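Local coordinates for sensor protein (Shewanella sp. W3-18-1, PDB 3MYF) that probably relays phosphoryl groups in a two-component pathway, as the histidine-containing phosphotransfer (Hpt) domain of a hybrid sensor histidine kinase, at residues C66-P69 with T70-R73; W8-C11 with L12-N16. One frame throughout, in Å; residues are numbered along the deposited sequence. Where two conformers were deposited one is given.

Contact 1 (C66-P69 with T70-R73)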
ATOM      1  N   CYS A  66       2.950   9.074  -5.896  1.00 34.31           N
ATOM      2  CA  CYS A  66       2.780   8.187  -7.056  1.00 33.67           C
ATOM      3  C   CYS A  66       2.588   8.880  -8.397  1.00 33.12           C
ATOM      4  O   CYS A  66       2.176   8.239  -9.357  1.00 33.33           O
ATOM      5  CB  CYS A  66       1.628   7.217  -6.816  1.00 32.89           C
ATOM      6  SG  CYS A  66       1.929   6.183  -5.410  1.00 36.08           S
ATOM      7  N   GLY A  67       2.880  10.180  -8.450  1.00 32.84           N
ATOM      8  CA  GLY A  67       2.816  10.967  -9.685  1.00 33.18           C
ATOM      9  C   GLY A  67       1.457  10.917 -10.357  1.00 31.75           C
ATOM     10  O   GLY A  67       1.347  10.616 -11.552  1.00 31.85           O
ATOM     11  N   VAL A  68       0.422  11.196  -9.569  1.00 29.95           N
ATOM     12  CA  VAL A  68      -0.955  11.144 -10.029  1.00 29.65           C
ATOM     13  C   VAL A  68      -1.632  12.499  -9.781  1.00 29.49           C
ATOM     14  O   VAL A  68      -2.397  12.670  -8.806  1.00 28.92           O
ATOM     15  CB  VAL A  68      -1.746   9.949  -9.393  1.00 28.70           C
ATOM     16  CG1 VAL A  68      -1.368   8.626 -10.072  1.00 29.10           C
ATOM     17  CG2 VAL A  68      -1.492   9.863  -7.895  1.00 28.65           C
ATOM     18  N   PRO A  69      -1.355  13.479 -10.663  1.00 31.09           N
ATOM     19  CA  PRO A  69      -1.747  14.854 -10.343  1.00 31.86           C
ATOM     20  C   PRO A  69      -3.251  15.074 -10.137  1.00 31.11           C
ATOM     21  O   PRO A  69      -3.629  15.796  -9.223  1.00 31.72           O
ATOM     22  CB  PRO A  69      -1.234  15.666 -11.547  1.00 34.41           C
ATOM     23  CG  PRO A  69      -0.094  14.824 -12.087  1.00 35.14           C
ATOM     24  CD  PRO A  69      -0.576  13.409 -11.917  1.00 31.89           C
ATOM     25  N   THR A  70      -4.086  14.470 -10.983  1.00 30.52           N
ATOM     26  CA  THR A  70      -5.538  14.672 -10.898  1.00 29.62           C
ATOM     27  C   THR A  70      -6.096  14.036  -9.633  1.00 28.46           C
ATOM     28  O   THR A  70      -6.894  14.673  -8.919  1.00 28.86           O
ATOM     29  CB  THR A  70      -6.271  14.193 -12.178  1.00 29.93           C
ATOM     30  OG1 THR A  70      -5.818  14.975 -13.289  1.00 30.86           O
ATOM     31  CG2 THR A  70      -7.794  14.352 -12.057  1.00 30.91           C
ATOM     32  N   THR A  71      -5.637  12.817  -9.336  1.00 27.38           N
ATOM     33  CA  THR A  71      -5.974  12.135  -8.085  1.00 26.34           C
ATOM     34  C   THR A  71      -5.613  13.001  -6.888  1.00 27.64           C
ATOM     35  O   THR A  71      -6.430  13.168  -5.966  1.00 27.38           O
ATOM     36  CB  THR A  71      -5.265  10.771  -7.984  1.00 26.02           C
ATOM     37  OG1 THR A  71      -5.685   9.916  -9.061  1.00 26.27           O
ATOM     38  CG2 THR A  71      -5.566  10.083  -6.685  1.00 25.90           C
ATOM     39  N   GLN A  72      -4.393  13.539  -6.895  1.00 29.57           N
ATOM     40  CA  GLN A  72      -3.904  14.341  -5.791  1.00 30.36           C
ATOM     41  C   GLN A  72      -4.805  15.547  -5.540  1.00 28.83           C
ATOM     42  O   GLN A  72      -5.175  15.810  -4.395  1.00 28.72           O
ATOM     43  CB  GLN A  72      -2.459  14.800  -6.018  1.00 32.69           C
ATOM     44  CG  GLN A  72      -1.874  15.566  -4.828  1.00 35.60           C
ATOM     45  CD  GLN A  72      -0.540  16.230  -5.134  1.00 42.19           C
ATOM     46  OE1 GLN A  72      -0.362  16.858  -6.181  1.00 44.01           O
ATOM     47  NE2 GLN A  72       0.399  16.114  -4.205  1.00 43.02           N
ATOM     48  N   ARG A  73      -5.157  16.250  -6.619  1.00 27.80           N
ATOM     49  CA  ARG A  73      -5.986  17.442  -6.541  0.50 26.98           C
ATOM     50  C   ARG A  73      -7.373  17.100  -6.016  1.00 26.60           C
ATOM     51  O   ARG A  73      -7.894  17.760  -5.101  1.00 26.49           O
ATOM     52  CB  ARG A  73      -6.111  18.094  -7.915  0.50 27.62           C
ATOM     53  CG  ARG A  73      -7.151  19.216  -7.966  0.50 27.20           C
ATOM     54  CD  ARG A  73      -7.123  19.917  -9.286  0.50 29.13           C
ATOM     55  NE  ARG A  73      -7.632  19.093 -10.375  0.50 30.25           N
ATOM     56  CZ  ARG A  73      -8.922  18.888 -10.625  0.50 29.16           C
ATOM     57  NH1 ARG A  73      -9.280  18.141 -11.657  0.50 30.06           N
ATOM     58  NH2 ARG A  73      -9.850  19.414  -9.838  0.50 28.16           N
TER
HETATM   59  O   HOH W   1      -2.330  17.954  -7.847  1.00 42.82           O
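Val68 O accepts the amide of Gln72 at 2.9 Å from Val68 O to Gln72 N, nearly in line with the carbonyl (168° at the oxygen), and Pro69 O takes the amide of Arg73 one residue on. This is the opening turn of a helix of the Hpt helical bundle: Val68 is the N-cap of helix 69-83 and Pro69 its first residue, a first-turn position that suits proline, since the nitrogen there has no i-4 carbonyl within the helix to bind. Inside the turn, the side chains of Val68 and Thr71 cross obliquely, their CB atoms 3.9 Å apart. Val68 CG2, between the backbone N and the carbonyl carbon (the Val68 chi1 is -77°), lies 3.9 Å from Thr71 CB. Ser63 of helix 49-63 touches both side chains, while Thr71 also packs on Leu102 and Val105 of helix 92-116, so this side of the turn faces the bundle interior. Thr70 directs OG1 to the backbone oxygen of His4, tying the N-terminal arm to the helix start. The Gln72 side chain sets out with CG anti to the nitrogen (chi1 -176°) and stays extended, bringing its amide oxygen to a water that donates to Gln72 OE1 at 2.8 Å and to Pro69 O at 2.9 Å.

Contact 2 (W8-C11 with L12-N16)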
ATOM      1  N   TRP A   8       5.122   9.242 -14.839  1.00 51.54           N
ATOM      2  CA  TRP A   8       6.257   8.434 -14.372  1.00 51.80           C
ATOM      3  C   TRP A   8       7.444   9.283 -13.909  1.00 50.53           C
ATOM      4  O   TRP A   8       8.053   9.005 -12.875  1.00 49.86           O
ATOM      5  CB  TRP A   8       6.676   7.436 -15.466  1.00 54.34           C
ATOM      6  CG  TRP A   8       8.006   6.765 -15.259  1.00 55.37           C
ATOM      7  CD1 TRP A   8       9.126   6.903 -16.044  1.00 57.02           C
ATOM      8  CD2 TRP A   8       8.365   5.848 -14.214  1.00 55.10           C
ATOM      9  NE1 TRP A   8      10.147   6.136 -15.549  1.00 56.66           N
ATOM     10  CE2 TRP A   8       9.712   5.478 -14.428  1.00 56.02           C
ATOM     11  CE3 TRP A   8       7.680   5.305 -13.119  1.00 55.18           C
ATOM     12  CZ2 TRP A   8      10.390   4.588 -13.585  1.00 55.68           C
ATOM     13  CZ3 TRP A   8       8.354   4.420 -12.281  1.00 55.14           C
ATOM     14  CH2 TRP A   8       9.697   4.069 -12.523  1.00 55.09           C
ATOM     15  N   ASP A   9       7.752  10.330 -14.672  1.00 51.60           N
ATOM     16  CA  ASP A   9       8.873  11.215 -14.365  1.00 52.00           C
ATOM     17  C   ASP A   9       8.665  11.989 -13.069  1.00 50.45           C
ATOM     18  O   ASP A   9       9.613  12.191 -12.300  1.00 50.27           O
ATOM     19  CB  ASP A   9       9.160  12.153 -15.544  1.00 55.11           C
ATOM     20  CG  ASP A   9       9.994  11.481 -16.623  1.00 58.46           C
ATOM     21  OD1 ASP A   9      10.901  10.697 -16.274  1.00 59.84           O
ATOM     22  OD2 ASP A   9       9.744  11.736 -17.819  1.00 63.70           O
ATOM     23  N   LEU A  10       7.425  12.409 -12.831  1.00 49.21           N
ATOM     24  CA  LEU A  10       7.045  12.997 -11.552  1.00 48.91           C
ATOM     25  C   LEU A  10       7.146  11.972 -10.426  1.00 49.08           C
ATOM     26  O   LEU A  10       7.597  12.295  -9.332  1.00 50.44           O
ATOM     27  CB  LEU A  10       5.628  13.563 -11.608  1.00 47.29           C
ATOM     28  CG  LEU A  10       5.031  14.167 -10.332  1.00 46.74           C
ATOM     29  CD1 LEU A  10       5.812  15.393  -9.856  1.00 48.82           C
ATOM     30  CD2 LEU A  10       3.570  14.527 -10.563  1.00 43.14           C
ATOM     31  N   CYS A  11       6.704  10.747 -10.693  1.00 49.53           N
ATOM     32  CA  CYS A  11       6.805   9.665  -9.707  1.00 51.14           C
ATOM     33  C   CYS A  11       8.275   9.424  -9.379  1.00 52.32           C
ATOM     34  O   CYS A  11       8.631   9.282  -8.209  1.00 53.73           O
ATOM     35  CB  CYS A  11       6.106   8.394 -10.202  1.00 51.42           C
ATOM     36  SG  CYS A  11       6.175   6.984  -9.058  1.00 55.42           S
ATOM     37  N   LEU A  12       9.127   9.423 -10.409  1.00 48.80           N
ATOM     38  CA  LEU A  12      10.580   9.348 -10.206  1.00 50.13           C
ATOM     39  C   LEU A  12      11.087  10.488  -9.330  1.00 50.14           C
ATOM     40  O   LEU A  12      11.803  10.240  -8.366  1.00 51.26           O
ATOM     41  CB  LEU A  12      11.337   9.329 -11.537  1.00 54.36           C
ATOM     42  CG  LEU A  12      11.734   7.972 -12.121  1.00 57.37           C
ATOM     43  CD1 LEU A  12      12.375   8.167 -13.484  1.00 63.31           C
ATOM     44  CD2 LEU A  12      12.691   7.238 -11.192  1.00 56.46           C
ATOM     45  N   THR A  13      10.712  11.726  -9.662  1.00 51.00           N
ATOM     46  CA  THR A  13      11.064  12.892  -8.837  1.00 52.66           C
ATOM     47  C   THR A  13      10.633  12.672  -7.389  1.00 51.71           C
ATOM     48  O   THR A  13      11.471  12.685  -6.481  1.00 54.13           O
ATOM     49  CB  THR A  13      10.477  14.235  -9.387  1.00 55.53           C
ATOM     50  OG1 THR A  13      11.090  14.551 -10.644  1.00 59.25           O
ATOM     51  CG2 THR A  13      10.746  15.388  -8.413  1.00 57.58           C
ATOM     52  N   GLN A  14       9.335  12.430  -7.191  1.00 49.66           N
ATOM     53  CA  GLN A  14       8.779  12.170  -5.864  1.00 50.59           C
ATOM     54  C   GLN A  14       9.568  11.104  -5.106  1.00 52.54           C
ATOM     55  O   GLN A  14       9.699  11.182  -3.885  1.00 56.96           O
ATOM     56  CB  GLN A  14       7.285  11.809  -5.962  1.00 48.60           C
ATOM     57  CG  GLN A  14       6.417  13.033  -6.299  1.00 49.16           C
ATOM     58  CD  GLN A  14       5.032  12.693  -6.834  1.00 48.06           C
ATOM     59  OE1 GLN A  14       4.698  11.528  -7.063  1.00 45.13           O
ATOM     60  NE2 GLN A  14       4.212  13.726  -7.037  1.00 49.68           N
ATOM     61  N   ALA A  15      10.119  10.136  -5.842  1.00 51.60           N
ATOM     62  CA  ALA A  15      10.881   9.039  -5.240  1.00 55.10           C
ATOM     63  C   ALA A  15      12.389   9.208  -5.397  1.00 58.17           C
ATOM     64  O   ALA A  15      13.139   8.218  -5.374  1.00 61.48           O
ATOM     65  CB  ALA A  15      10.423   7.694  -5.796  1.00 54.41           C
ATOM     66  N   ASN A  16      12.823  10.463  -5.549  1.00 58.56           N
ATOM     67  CA  ASN A  16      14.250  10.840  -5.599  1.00 62.72           C
ATOM     68  C   ASN A  16      15.094  10.099  -6.652  1.00 62.75           C
ATOM     69  O   ASN A  16      16.239   9.703  -6.386  1.00 67.38           O
ATOM     70  CB  ASN A  16      14.890  10.736  -4.204  1.00 69.90           C
TER
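Side chains one turn apart meet along a short helix, 8-14, which packs near the N-terminus against the longer helices 19-46 and 92-116. Leu12 lies over one face of the Trp8 indole in a CH-pi contact: Leu12 CG is 4.2 Å from the centroid of the Trp8 six-membered ring, 25° off the normal and offset toward the rim. Leu12 CD1 runs on past the rim at the indole nitrogen, 3.7 Å from Trp8 NE1. The indole reaches Leu23, Val112 and Leu116 besides, joining the short helix to both long ones. Cys11, with SG anti to its nitrogen (chi1 180°), packs on Ala22 and Leu26 of helix 19-46. Beneath these side chains run the i to i+4 amide bonds of the helix, which ends in a Schellman motif: Asn16, at positive phi, is the C-prime residue, and its amide binds Thr13 O at 2.8 Å from Asn16 N, with His17 N reaching back to Leu12 O. Asp9 O is gripped twice, by Thr13 N at 2.9 Å and by Thr13 OG1 at 3.2 Å, the two donors coming from opposite faces of the carbonyl plane. Gln14 sets CG beside its own nitrogen (chi1 -73°) and runs back along the helix, bringing its carboxamide against Leu10, with Gln14 NE2 3.4 Å from Leu10 CG and close to both methyls. The amide oxygen, Gln14 OE1, is hydrogen-bonded to the backbone N of Gly67. An alanine in place of Gln14 would remove this acceptor and would probably leave the Gly67 amide without its mate and one side of Leu10 uncovered. Further round the turn, Ala15 CB rests 3.4 Å from Cys11 O.

Contact 2 comes first along the chain and contact 1 follows after helices 19-46 and 49-63, yet their centres lie about 12 Å apart and the two touch. Contact 2 spans the short helix 8-14, and contact 1 covers the loop into helix 69-83 and that helix's first turn; the centre of contact 2 is about 16 Å from the chain centre, that of contact 1 about 7 Å. The 2.7 Å bond from Gln14 OE1 to Gly67 N bridges the two contacts, and Leu10 CD2 packs beside Gly67 CA and Pro69 CG. The N-terminal helix is thereby joined to the loop between helices 49-63 and 69-83, and both contacts also pack on helices 19-46 and 92-116 of the Hpt bundle.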